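Local coordinates for putative glycyl-glycine endopeptidase lytM (Ruminococcus gnavus, PDB 3NYY), which probably acts as a metal-dependent endopeptidase of the M23 family, whose relatives such as LytM cut peptide cross-bridges in bacterial cell walls, at residues A[29-34]-A[39-44]; A[85-90]-A[221-226]; A[94-99]-A[128-133]. All coordinates share one frame; numbering follows the deposited sequence.

Contact 1 (A[29-34]-A[39-44])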
loop_
_atom_site.group_PDB
_atom_site.type_symbol
_atom_site.label_atom_id
_atom_site.label_comp_id
_atom_site.label_asym_id
_atom_site.label_seq_id
_atom_site.Cartn_x
_atom_site.Cartn_y
_atom_site.Cartn_z
ATOM N N VAL A 29 -1.821 -17.722 -9.534
ATOM C CA VAL A 29 -0.937 -18.868 -9.626
ATOM C C VAL A 29 -0.951 -19.404 -11.050
ATOM O O VAL A 29 0.102 -19.682 -11.623
ATOM C CB VAL A 29 -1.355 -19.984 -8.642
ATOM C CG1 VAL A 29 -0.556 -21.282 -8.895
ATOM C CG2 VAL A 29 -1.227 -19.516 -7.159
ATOM N N TYR A 30 -2.148 -19.482 -11.647
ATOM C CA TYR A 30 -2.254 -20.040 -12.995
ATOM C C TYR A 30 -1.527 -19.171 -13.996
ATOM O O TYR A 30 -0.832 -19.673 -14.881
ATOM C CB TYR A 30 -3.731 -20.262 -13.384
ATOM C CG TYR A 30 -3.828 -20.640 -14.851
ATOM C CD1 TYR A 30 -3.703 -21.952 -15.275
ATOM C CD2 TYR A 30 -3.959 -19.642 -15.800
ATOM C CE1 TYR A 30 -3.747 -22.245 -16.646
ATOM C CE2 TYR A 30 -3.959 -19.903 -17.109
ATOM C CZ TYR A 30 -3.878 -21.190 -17.540
ATOM O OH TYR A 30 -3.897 -21.373 -18.910
ATOM N N LEU A 31 -1.691 -17.858 -13.877
ATOM C CA LEU A 31 -1.159 -16.923 -14.883
ATOM C C LEU A 31 0.360 -16.952 -14.995
ATOM O O LEU A 31 0.893 -16.781 -16.081
ATOM C CB LEU A 31 -1.697 -15.508 -14.630
ATOM C CG LEU A 31 -3.157 -15.334 -15.038
ATOM C CD1 LEU A 31 -3.693 -13.968 -14.496
ATOM C CD2 LEU A 31 -3.371 -15.433 -16.569
ATOM N N LYS A 32 1.035 -17.249 -13.901
ATOM C CA LYS A 32 2.509 -17.319 -13.936
ATOM C C LYS A 32 3.039 -18.407 -14.882
ATOM O O LYS A 32 4.197 -18.321 -15.313
ATOM C CB LYS A 32 3.088 -17.610 -12.567
ATOM C CG LYS A 32 2.734 -16.615 -11.468
ATOM C CD LYS A 32 3.610 -15.381 -11.424
ATOM C CE LYS A 32 3.773 -14.901 -9.951
ATOM N NZ LYS A 32 2.469 -14.554 -9.261
ATOM N N GLN A 33 2.217 -19.422 -15.162
ATOM C CA GLN A 33 2.625 -20.521 -16.042
ATOM C C GLN A 33 1.951 -20.485 -17.409
ATOM O O GLN A 33 2.140 -21.386 -18.223
ATOM C CB GLN A 33 2.356 -21.854 -15.339
ATOM C CG GLN A 33 3.045 -21.948 -13.982
ATOM C CD GLN A 33 4.516 -21.604 -14.058
ATOM O OE1 GLN A 33 5.259 -22.177 -14.855
ATOM N NE2 GLN A 33 4.947 -20.662 -13.227
ATOM N N ALA A 34 1.161 -19.438 -17.685
ATOM C CA ALA A 34 0.366 -19.403 -18.895
ATOM C C ALA A 34 1.191 -18.845 -20.037
ATOM O O ALA A 34 1.833 -17.844 -19.866
ATOM C CB ALA A 34 -0.879 -18.529 -18.685
ATOM N N ARG A 39 -4.825 -13.596 -23.021
ATOM C CA ARG A 39 -5.924 -14.421 -23.503
ATOM C C ARG A 39 -6.640 -15.107 -22.357
ATOM O O ARG A 39 -7.873 -15.108 -22.322
ATOM C CB ARG A 39 -5.437 -15.491 -24.476
ATOM C CG ARG A 39 -6.557 -16.208 -25.177
ATOM C CD ARG A 39 -6.070 -17.506 -25.825
ATOM N NE ARG A 39 -5.837 -18.525 -24.787
ATOM C CZ ARG A 39 -5.681 -19.842 -25.018
ATOM N NH1 ARG A 39 -5.714 -20.308 -26.251
ATOM N NH2 ARG A 39 -5.538 -20.677 -23.994
ATOM N N ASP A 40 -5.878 -15.761 -21.483
ATOM C CA ASP A 40 -6.460 -16.594 -20.434
ATOM C C ASP A 40 -7.182 -15.778 -19.369
ATOM O O ASP A 40 -8.283 -16.145 -18.962
ATOM C CB ASP A 40 -5.416 -17.528 -19.842
ATOM C CG ASP A 40 -4.950 -18.584 -20.836
ATOM O OD1 ASP A 40 -5.547 -18.715 -21.934
ATOM O OD2 ASP A 40 -3.967 -19.286 -20.498
ATOM N N VAL A 41 -6.634 -14.625 -18.999
ATOM C CA VAL A 41 -7.346 -13.748 -18.053
ATOM C C VAL A 41 -8.628 -13.184 -18.699
ATOM O O VAL A 41 -9.691 -13.087 -18.070
ATOM C CB VAL A 41 -6.442 -12.632 -17.443
ATOM C CG1 VAL A 41 -6.213 -11.437 -18.437
ATOM C CG2 VAL A 41 -6.994 -12.238 -16.081
ATOM N N GLY A 42 -8.558 -12.876 -19.982
ATOM C CA GLY A 42 -9.715 -12.429 -20.735
ATOM C C GLY A 42 -10.817 -13.478 -20.761
ATOM O O GLY A 42 -11.981 -13.153 -20.580
ATOM N N LEU A 43 -10.414 -14.730 -20.974
ATOM C CA LEU A 43 -11.369 -15.853 -20.961
ATOM C C LEU A 43 -11.972 -16.089 -19.584
ATOM O O LEU A 43 -13.154 -16.380 -19.452
ATOM C CB LEU A 43 -10.701 -17.115 -21.502
ATOM C CG LEU A 43 -10.407 -17.042 -23.009
ATOM C CD1 LEU A 43 -9.417 -18.165 -23.422
ATOM C CD2 LEU A 43 -11.664 -17.086 -23.856
ATOM N N TYR A 44 -11.149 -15.976 -18.567
ATOM C CA TYR A 44 -11.566 -16.076 -17.195
ATOM C C TYR A 44 -12.617 -15.040 -16.863
ATOM O O TYR A 44 -13.657 -15.391 -16.260
ATOM C CB TYR A 44 -10.342 -15.938 -16.306
ATOM C CG TYR A 44 -10.637 -15.832 -14.856
ATOM C CD1 TYR A 44 -10.990 -16.961 -14.122
ATOM C CD2 TYR A 44 -10.534 -14.618 -14.189
ATOM C CE1 TYR A 44 -11.243 -16.886 -12.760
ATOM C CE2 TYR A 44 -10.794 -14.538 -12.809
ATOM C CZ TYR A 44 -11.148 -15.683 -12.112
ATOM O OH TYR A 44 -11.419 -15.605 -10.781
#
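The CA atoms of L31 and V41 lie 7.6 Å apart and those of A34 and D40 7.5 Å apart, so helix 25-31 and the type I turn from L31 to A34 face the first part of helix 37-48. No backbone hydrogen bond joins the two segments. The one polar link is made by side chains. Y30 OH donates to D40 OD2 at 2.6 Å. CG of Y30 stands anti to the backbone N (chi1 171°), which sends the ring across to the other helix. The carboxylate oxygen sits at the ring edge, in the ring plane. The hydroxyl comes to OD2 from above the carboxylate, 50° out of its plane. The ring and carboxylate planes are 46° apart.

The other oxygen of D40 is used by its own neighbour. R39 grips OD1 side-on, with NE at 2.9 Å and NH2 at 2.8 Å, and D40 OD1 lies in the guanidinium plane. D40 thus has its two oxygens divided between a tyrosine and an arginine, which should help to keep it charged although it is buried. The methyl CB of A34 adds a contact to OD2.

The apolar part lies beside this. L31 CD1 touches V41 CG2 at 4.0 Å, and the two side chains cross at about a right angle. W88 of helix 77-88 packs on both, and F64 of helix 61-71 meets the Y30 ring. Two successive helices joined by a short loop thus pack side chain to side chain within the helical part that matches the LytM N-terminal family.

Contact 2 (A[85-90]-A[221-226]). With SO4 (sulfate ion), chain F.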
loop_
_atom_site.group_PDB
_atom_site.type_symbol
_atom_site.label_atom_id
_atom_site.label_comp_id
_atom_site.label_asym_id
_atom_site.label_seq_id
_atom_site.Cartn_x
_atom_site.Cartn_y
_atom_site.Cartn_z
ATOM N N ARG A 85 -4.349 -8.556 -23.855
ATOM C CA ARG A 85 -2.943 -8.808 -24.171
ATOM C C ARG A 85 -2.071 -7.544 -24.081
ATOM O O ARG A 85 -0.898 -7.604 -23.700
ATOM C CB ARG A 85 -2.816 -9.447 -25.551
ATOM C CG ARG A 85 -3.326 -10.899 -25.618
ATOM C CD ARG A 85 -3.125 -11.381 -27.017
ATOM N NE ARG A 85 -3.510 -12.779 -27.128
ATOM C CZ ARG A 85 -4.324 -13.300 -28.039
ATOM N NH1 ARG A 85 -4.879 -12.564 -28.992
ATOM N NH2 ARG A 85 -4.578 -14.612 -28.006
ATOM N N ALA A 86 -2.654 -6.376 -24.366
ATOM C CA ALA A 86 -1.894 -5.119 -24.281
ATOM C C ALA A 86 -1.433 -4.896 -22.825
ATOM O O ALA A 86 -0.342 -4.375 -22.610
ATOM C CB ALA A 86 -2.741 -3.941 -24.753
ATOM N N ILE A 87 -2.246 -5.257 -21.827
ATOM C CA ILE A 87 -1.884 -5.120 -20.421
ATOM C C ILE A 87 -0.882 -6.194 -19.983
ATOM O O ILE A 87 0.074 -5.902 -19.273
ATOM C CB ILE A 87 -3.114 -5.161 -19.515
ATOM C CG1 ILE A 87 -4.024 -3.985 -19.834
ATOM C CG2 ILE A 87 -2.799 -5.134 -17.973
ATOM C CD1 ILE A 87 -5.409 -4.171 -19.232
ATOM N N TRP A 88 -1.144 -7.435 -20.394
ATOM C CA TRP A 88 -0.506 -8.621 -19.788
ATOM C C TRP A 88 0.663 -9.163 -20.592
ATOM O O TRP A 88 1.635 -9.601 -19.987
ATOM C CB TRP A 88 -1.522 -9.758 -19.546
ATOM C CG TRP A 88 -2.459 -9.427 -18.453
ATOM C CD1 TRP A 88 -3.547 -8.629 -18.556
ATOM C CD2 TRP A 88 -2.354 -9.825 -17.082
ATOM N NE1 TRP A 88 -4.152 -8.503 -17.293
ATOM C CE2 TRP A 88 -3.436 -9.236 -16.391
ATOM C CE3 TRP A 88 -1.457 -10.609 -16.367
ATOM C CZ2 TRP A 88 -3.633 -9.411 -15.032
ATOM C CZ3 TRP A 88 -1.700 -10.837 -14.993
ATOM C CH2 TRP A 88 -2.759 -10.220 -14.342
ATOM N N ASN A 89 0.600 -9.150 -21.923
ATOM C CA ASN A 89 1.516 -9.977 -22.713
ATOM C C ASN A 89 2.905 -9.411 -22.985
ATOM O O ASN A 89 3.822 -10.176 -23.367
ATOM C CB ASN A 89 0.857 -10.409 -24.023
ATOM C CG ASN A 89 -0.153 -11.518 -23.829
ATOM O OD1 ASN A 89 -0.811 -11.599 -22.792
ATOM N ND2 ASN A 89 -0.255 -12.397 -24.821
ATOM N N ASP A 90 3.063 -8.094 -22.838
ATOM C CA ASP A 90 4.339 -7.432 -23.094
ATOM C C ASP A 90 5.226 -7.315 -21.856
ATOM O O ASP A 90 6.403 -6.930 -21.996
ATOM C CB ASP A 90 4.181 -6.029 -23.718
ATOM C CG ASP A 90 3.507 -6.039 -25.082
ATOM O OD1 ASP A 90 3.440 -7.106 -25.760
ATOM O OD2 ASP A 90 3.034 -4.948 -25.482
ATOM N N ILE A 221 -0.869 2.287 -16.227
ATOM C CA ILE A 221 -1.024 1.621 -17.551
ATOM C C ILE A 221 -2.270 2.212 -18.163
ATOM O O ILE A 221 -3.353 2.181 -17.537
ATOM C CB ILE A 221 -1.164 0.103 -17.413
ATOM C CG1 ILE A 221 0.054 -0.475 -16.723
ATOM C CG2 ILE A 221 -1.327 -0.562 -18.833
ATOM C CD1 ILE A 221 0.018 -1.976 -16.373
ATOM N N TYR A 222 -2.129 2.641 -19.411
ATOM C CA TYR A 222 -3.226 3.294 -20.116
ATOM C C TYR A 222 -3.489 2.637 -21.464
ATOM O O TYR A 222 -2.552 2.353 -22.242
ATOM C CB TYR A 222 -2.936 4.790 -20.375
ATOM C CG TYR A 222 -2.839 5.627 -19.127
ATOM C CD1 TYR A 222 -1.702 5.576 -18.329
ATOM C CD2 TYR A 222 -3.891 6.439 -18.720
ATOM C CE1 TYR A 222 -1.599 6.348 -17.184
ATOM C CE2 TYR A 222 -3.795 7.217 -17.561
ATOM C CZ TYR A 222 -2.646 7.164 -16.811
ATOM O OH TYR A 222 -2.574 7.935 -15.634
ATOM N N LEU A 223 -4.774 2.449 -21.756
ATOM C CA LEU A 223 -5.226 1.989 -23.070
ATOM C C LEU A 223 -6.112 3.040 -23.677
ATOM O O LEU A 223 -6.892 3.668 -22.997
ATOM C CB LEU A 223 -6.038 0.709 -22.911
ATOM C CG LEU A 223 -5.276 -0.541 -22.413
ATOM C CD1 LEU A 223 -6.278 -1.737 -22.292
ATOM C CD2 LEU A 223 -4.130 -0.834 -23.283
ATOM N N LYS A 224 -5.986 3.204 -24.981
ATOM C CA LYS A 224 -6.745 4.214 -25.701
ATOM C C LYS A 224 -8.100 3.665 -26.119
ATOM O O LYS A 224 -8.193 2.554 -26.635
ATOM C CB LYS A 224 -5.928 4.730 -26.877
ATOM C CG LYS A 224 -6.350 6.159 -27.281
ATOM C CD LYS A 224 -5.339 6.853 -28.188
ATOM C CE LYS A 224 -5.842 8.258 -28.564
ATOM N NZ LYS A 224 -4.880 8.913 -29.518
ATOM N N GLU A 225 -9.168 4.414 -25.829
ATOM C CA GLU A 225 -10.520 4.070 -26.250
ATOM C C GLU A 225 -11.124 5.324 -26.862
ATOM O O GLU A 225 -11.255 6.374 -26.203
ATOM C CB GLU A 225 -11.350 3.584 -25.076
ATOM C CG GLU A 225 -12.731 3.124 -25.487
ATOM C CD GLU A 225 -13.544 2.511 -24.331
ATOM O OE1 GLU A 225 -13.397 1.307 -24.078
ATOM O OE2 GLU A 225 -14.331 3.231 -23.698
ATOM N N GLY A 226 -11.415 5.263 -28.154
ATOM C CA GLY A 226 -11.714 6.477 -28.883
ATOM C C GLY A 226 -10.497 7.402 -28.792
ATOM O O GLY A 226 -9.331 6.980 -28.930
HETATM S S SO4 F . -6.853 -14.726 -31.114
HETATM O O1 SO4 F . -6.937 -14.610 -29.654
HETATM O O2 SO4 F . -6.281 -13.501 -31.661
HETATM O O3 SO4 F . -6.028 -15.873 -31.438
HETATM O O4 SO4 F . -8.239 -14.887 -31.561
#
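L223 reaches from strand 216-225 to A86 and I87 on helix 77-88, in a helix-on-sheet packing that joins the N-terminal helical region to the main antiparallel sheet of the M23 part. The first shell is wholly apolar. L223 divides its two methyls between the helix residues: CD2 touches A86 CB at 3.7 Å, and CD1 lies 4.0 Å from I87 CD1. CD1 also meets I87 CG1, and the two side chains cross at about a right angle. CG of L223 is anti to its carbonyl carbon (chi1 -66°), which carries both methyls toward the helix. Two residues along the strand, I221 offers CG2 to I87 CG1 at the longer distance of 4.5 Å. All four residues are buried, and no hydrogen bond crosses between helix and strand.

Further out, backbone bonds of I221 with V232 and of L223 with I230 hold the strand in its sheet. V232 also touches I87. V237 of helix 235-240 packs against both W88 and I221.

R85, a residue before A86, does not meet the strand. Its extended chain leads to a sulfate, probably from the crystallisation liquor, and its NH2 also forms a salt bridge with D36. W77 NE1 is a further donor to the same ion. With an alanine here the guanidinium is gone, so D36 would probably lose its charge partner and the sulfate the bonds it takes from this side, W77 NE1 still being a donor. The guanidinium meets the sulfate edge-on, with S in its plane. Sulfate O1 takes bonds from R85 NH1 at 3.0 Å and R85 NH2 at 2.9 Å, while R85 NH1 also reaches sulfate O2 at 3.2 Å.

Contact 3 (A[94-99]-A[128-133])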
loop_
_atom_site.group_PDB
_atom_site.type_symbol
_atom_site.label_atom_id
_atom_site.label_comp_id
_atom_site.label_asym_id
_atom_site.label_seq_id
_atom_site.Cartn_x
_atom_site.Cartn_y
_atom_site.Cartn_z
ATOM N N PHE A 94 9.246 -6.926 -13.662
ATOM C CA PHE A 94 8.815 -5.972 -12.647
ATOM C C PHE A 94 9.662 -4.689 -12.864
ATOM O O PHE A 94 10.790 -4.763 -13.345
ATOM C CB PHE A 94 9.133 -6.601 -11.290
ATOM C CG PHE A 94 8.469 -5.912 -10.124
ATOM C CD1 PHE A 94 7.120 -6.095 -9.871
ATOM C CD2 PHE A 94 9.217 -5.130 -9.252
ATOM C CE1 PHE A 94 6.514 -5.469 -8.827
ATOM C CE2 PHE A 94 8.614 -4.482 -8.167
ATOM C CZ PHE A 94 7.265 -4.634 -7.975
ATOM N N PRO A 95 9.137 -3.491 -12.529
ATOM C CA PRO A 95 9.869 -2.261 -12.822
ATOM C C PRO A 95 11.059 -1.929 -11.909
ATOM O O PRO A 95 11.836 -1.036 -12.244
ATOM C CB PRO A 95 8.783 -1.200 -12.686
ATOM C CG PRO A 95 7.834 -1.779 -11.695
ATOM C CD PRO A 95 7.773 -3.215 -12.084
ATOM N N ILE A 96 11.186 -2.631 -10.788
ATOM C CA ILE A 96 12.285 -2.371 -9.850
ATOM C C ILE A 96 13.216 -3.583 -9.841
ATOM O O ILE A 96 12.772 -4.701 -9.555
ATOM C CB ILE A 96 11.826 -2.105 -8.437
ATOM C CG1 ILE A 96 10.692 -1.077 -8.386
ATOM C CG2 ILE A 96 13.040 -1.580 -7.583
ATOM C CD1 ILE A 96 10.952 0.249 -9.113
ATOM N N PRO A 97 14.499 -3.371 -10.175
ATOM C CA PRO A 97 15.442 -4.478 -10.143
ATOM C C PRO A 97 15.697 -5.007 -8.758
ATOM O O PRO A 97 15.430 -4.305 -7.762
ATOM C CB PRO A 97 16.746 -3.862 -10.704
ATOM C CG PRO A 97 16.354 -2.699 -11.459
ATOM C CD PRO A 97 15.125 -2.155 -10.723
ATOM N N GLN A 98 16.205 -6.239 -8.686
ATOM C CA GLN A 98 16.724 -6.769 -7.417
ATOM C C GLN A 98 18.223 -6.443 -7.370
ATOM O O GLN A 98 18.906 -6.353 -8.406
ATOM C CB GLN A 98 16.458 -8.266 -7.257
ATOM C CG GLN A 98 16.934 -9.145 -8.384
ATOM C CD GLN A 98 16.736 -10.645 -8.070
ATOM O OE1 GLN A 98 17.323 -11.160 -7.117
ATOM N NE2 GLN A 98 15.928 -11.338 -8.886
ATOM N N SER A 99 18.743 -6.269 -6.161
ATOM C CA SER A 99 20.140 -5.921 -5.957
ATOM C C SER A 99 21.074 -7.140 -6.056
ATOM O O SER A 99 20.839 -8.152 -5.410
ATOM C CB SER A 99 20.325 -5.238 -4.598
ATOM O OG SER A 99 21.690 -4.956 -4.351
ATOM N N THR A 128 -0.606 2.225 -9.493
ATOM C CA THR A 128 -0.035 1.509 -8.343
ATOM C C THR A 128 1.210 2.274 -7.907
ATOM O O THR A 128 2.056 2.626 -8.700
ATOM C CB THR A 128 0.318 0.086 -8.678
ATOM O OG1 THR A 128 -0.862 -0.594 -9.167
ATOM C CG2 THR A 128 0.888 -0.673 -7.442
ATOM N N ASP A 129 1.281 2.554 -6.614
ATOM C CA ASP A 129 2.423 3.229 -5.985
ATOM C C ASP A 129 3.360 2.232 -5.348
ATOM O O ASP A 129 2.998 1.527 -4.413
ATOM C CB ASP A 129 1.923 4.264 -4.994
ATOM C CG ASP A 129 1.143 5.373 -5.682
ATOM O OD1 ASP A 129 1.565 5.772 -6.772
ATOM O OD2 ASP A 129 0.071 5.765 -5.197
ATOM N N ILE A 130 4.558 2.128 -5.900
ATOM C CA ILE A 130 5.544 1.184 -5.435
ATOM C C ILE A 130 6.514 1.953 -4.502
ATOM O O ILE A 130 7.339 2.794 -4.946
ATOM C CB ILE A 130 6.234 0.526 -6.572
ATOM C CG1 ILE A 130 5.240 -0.274 -7.421
ATOM C CG2 ILE A 130 7.326 -0.402 -6.038
ATOM C CD1 ILE A 130 5.820 -0.718 -8.757
HETATM N N MSE A 131 6.402 1.651 -3.209
HETATM C CA MSE A 131 7.055 2.415 -2.159
HETATM C C MSE A 131 8.433 1.930 -1.845
HETATM O O MSE A 131 8.670 0.728 -1.700
HETATM C CB MSE A 131 6.212 2.449 -0.873
HETATM C CG MSE A 131 4.713 2.779 -1.078
HETATM SE SE MSE A 131 4.331 4.524 -1.726
HETATM C CE MSE A 131 2.404 4.631 -1.381
ATOM N N ALA A 132 9.377 2.881 -1.776
ATOM C CA ALA A 132 10.745 2.561 -1.339
ATOM C C ALA A 132 10.799 2.204 0.187
ATOM O O ALA A 132 10.293 2.963 1.014
ATOM C CB ALA A 132 11.668 3.764 -1.572
ATOM N N GLU A 133 11.474 1.093 0.511
ATOM C CA GLU A 133 11.868 0.731 1.876
ATOM C C GLU A 133 12.917 1.740 2.386
ATOM O O GLU A 133 12.757 2.337 3.443
ATOM C CB GLU A 133 12.487 -0.678 1.888
ATOM C CG GLU A 133 12.953 -1.175 3.297
ATOM C CD GLU A 133 11.824 -1.730 4.160
ATOM O OE1 GLU A 133 10.682 -1.926 3.673
ATOM O OE2 GLU A 133 12.093 -1.976 5.352
#
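I130 of strand 128-132 meets F94, P95 and I96 in turn, and every touch between the segments is apolar. The shortest is from I130 CD1 to P95 CG, at 3.7 Å. The same methyl lies 4.2 Å from F94 CZ, approaching the ring obliquely. CG1 of I130 is anti to its carbonyl carbon (chi1 -62°), which carries CD1 out to P95 and F94. The other branch, CG2, lies 4.2 Å from I96 CG1, and these two isoleucines run past each other in opposite directions. Within 94-99, P95 CD lies over one face of the F94 ring, 3.4 Å above its plane and offset toward the rim. L217 of strand 216-225 and L238 of helix 235-240 add to this core.

Hydrogen bonds lie around the contact. I96 O takes a bond from R245 NE, and T128 pairs with L219 through the backbone. D129 OD1 is hydrogen-bonded to H218 ND1. These two belong to sequence motifs that supply zinc ligands in M23 relatives, so I130 directly follows a probable active-site residue in the strand. With no polar bond between 94-99 and 128-133, their fit depends on shape and the burial of carbon, and I130 carries the whole of one side.

In the fold
The three contacts follow in chain order at their first segments, and contact 3 is nested inside the loop that contact 2 closes. Contact 1 closes before the others open. Contacts 1 and 2 have centres about 16 Å apart and touch each other, by packing of R39 on R85 and of contact 1 side chains on W88. Contacts 2 and 3 are about 21 Å apart between centres but reach neighbouring strands, 216-225 and 128-132, of one sheet. Contacts 1 and 3 do not touch, with nearest atoms about 9 Å apart. Helix 77-88 thus links the helical N-terminal region to the sheet of the probable peptidase domain.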